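Local coordinates for protein aldehyde dehydrogenase 12 (Zea mays, PDB 6D97) that probably catalyses the NAD-dependent oxidation of L-glutamate gamma-semialdehyde to glutamate, the last step of proline catabolism in plants, at residues G51-S56 with Q233-L238. Residues are numbered along the deposited sequence; the frame is centred on the assembly and turned at random.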
# COMPACT_ATOMS: atom_id res chain seq x y z
N GLY A 51 13.95 -34.21 -10.25
CA GLY A 51 13.43 -34.84 -9.05
C GLY A 51 14.33 -35.80 -8.32
O GLY A 51 13.86 -36.48 -7.40
N SER A 52 15.61 -35.90 -8.68
CA SER A 52 16.48 -36.83 -7.98
C SER A 52 17.90 -36.29 -7.90
O SER A 52 18.33 -35.48 -8.73
CB SER A 52 16.47 -38.22 -8.64
OG SER A 52 16.66 -38.13 -10.05
N TRP A 53 18.61 -36.75 -6.88
CA TRP A 53 20.02 -36.43 -6.73
C TRP A 53 20.85 -37.21 -7.74
O TRP A 53 20.65 -38.41 -7.93
CB TRP A 53 20.48 -36.73 -5.30
CG TRP A 53 19.89 -35.79 -4.29
CD1 TRP A 53 18.86 -36.03 -3.43
CD2 TRP A 53 20.29 -34.43 -4.06
NE1 TRP A 53 18.60 -34.91 -2.68
CE2 TRP A 53 19.47 -33.92 -3.05
CE3 TRP A 53 21.28 -33.61 -4.62
CZ2 TRP A 53 19.60 -32.61 -2.57
CZ3 TRP A 53 21.40 -32.32 -4.15
CH2 TRP A 53 20.57 -31.83 -3.13
N THR A 54 21.80 -36.52 -8.37
CA THR A 54 22.51 -37.07 -9.51
C THR A 54 23.92 -36.51 -9.56
O THR A 54 24.16 -35.36 -9.18
CB THR A 54 21.77 -36.74 -10.82
OG1 THR A 54 22.62 -37.02 -11.94
CG2 THR A 54 21.37 -35.28 -10.83
N ALA A 55 24.85 -37.33 -10.04
CA ALA A 55 26.23 -36.92 -10.17
C ALA A 55 26.48 -36.32 -11.55
O ALA A 55 25.60 -35.65 -12.11
CB ALA A 55 27.17 -38.10 -9.93
N SER A 56 27.67 -36.55 -12.10
CA SER A 56 28.03 -36.06 -13.42
C SER A 56 29.13 -36.95 -13.97
O SER A 56 29.64 -37.84 -13.28
CB SER A 56 28.46 -34.59 -13.38
OG SER A 56 29.68 -34.44 -12.67
N GLN A 233 23.04 -29.24 1.34
CA GLN A 233 22.46 -29.69 2.60
C GLN A 233 21.15 -28.96 2.89
O GLN A 233 20.20 -29.57 3.40
CB GLN A 233 23.46 -29.46 3.74
CG GLN A 233 24.78 -30.18 3.53
CD GLN A 233 24.61 -31.68 3.41
OE1 GLN A 233 24.12 -32.34 4.33
NE2 GLN A 233 25.01 -32.24 2.27
N MET A 234 21.08 -27.67 2.57
CA MET A 234 19.85 -26.92 2.82
C MET A 234 18.70 -27.46 1.97
O MET A 234 17.56 -27.52 2.43
CB MET A 234 20.08 -25.43 2.54
CG MET A 234 18.89 -24.57 2.89
SD MET A 234 18.51 -24.60 4.65
CE MET A 234 16.78 -24.18 4.60
N ILE A 235 19.00 -27.87 0.73
CA ILE A 235 17.95 -28.40 -0.14
C ILE A 235 17.44 -29.74 0.39
O ILE A 235 16.24 -30.03 0.31
CB ILE A 235 18.48 -28.53 -1.58
CG1 ILE A 235 18.69 -27.14 -2.18
CG2 ILE A 235 17.50 -29.31 -2.43
CD1 ILE A 235 19.46 -27.15 -3.48
N ARG A 236 18.33 -30.56 0.95
CA ARG A 236 17.89 -31.81 1.57
C ARG A 236 16.96 -31.54 2.73
O ARG A 236 15.94 -32.23 2.90
CB ARG A 236 19.11 -32.62 2.02
CG ARG A 236 20.01 -33.00 0.88
CD ARG A 236 21.20 -33.85 1.30
NE ARG A 236 22.01 -34.22 0.15
CZ ARG A 236 21.80 -35.30 -0.60
NH1 ARG A 236 20.81 -36.13 -0.30
NH2 ARG A 236 22.59 -35.55 -1.64
N LEU A 237 17.28 -30.54 3.55
CA LEU A 237 16.37 -30.12 4.62
C LEU A 237 15.04 -29.66 4.04
O LEU A 237 13.97 -30.04 4.53
CB LEU A 237 17.03 -29.00 5.44
CG LEU A 237 16.35 -28.33 6.64
CD1 LEU A 237 17.40 -27.54 7.42
CD2 LEU A 237 15.17 -27.40 6.26
N LEU A 238 15.09 -28.83 2.99
CA LEU A 238 13.86 -28.30 2.41
C LEU A 238 12.98 -29.43 1.86
O LEU A 238 11.75 -29.38 1.97
CB LEU A 238 14.19 -27.29 1.31
CG LEU A 238 14.67 -25.92 1.79
CD1 LEU A 238 15.25 -25.11 0.64
CD2 LEU A 238 13.51 -25.16 2.44
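A cation-pi stack between Trp53 and Arg236 joins the small N-terminal sheet of this aldehyde dehydrogenase to helix 229-240, which follows strand 218-223 of the Rossmann-type sheet that binds NAD. It illustrates how an edge strand can be fastened to a helix by side chains alone: no hydrogen bond crosses between the two segments, and the closest CA atoms, those of Trp53 and Arg236, stand 9.7 Å apart. The indole and the arginine chain fill that distance between them. The guanidinium of Arg236 lies almost flat over one face of the indole, the planes 14° apart, with CZ of Arg236 3.8 Å from the centroid of the five-membered ring of Trp53. The arginine chain runs extended from CG to NE (chi2 -178°, chi3 178°), which carries the charged end out over the indole while Arg236 CG rests 3.5 Å from Trp53 CZ2. A salt bridge from Arg236 NE to Glu232, one turn earlier, is likely to hold the flat group in this orientation. From the other side of the ring plane, the methyl CG2 of Ile235 comes in obliquely at the benzo end, 3.9 Å from Trp53 CZ2, and Phe48 of the adjoining strand packs edge-to-face with the same tryptophan. With an alanine at Trp53 the guanidinium would probably lose its aromatic partner and a gap open beside Ile235. Within the stack, Arg236 NH2 sits 3.5 Å from Trp53 CD2.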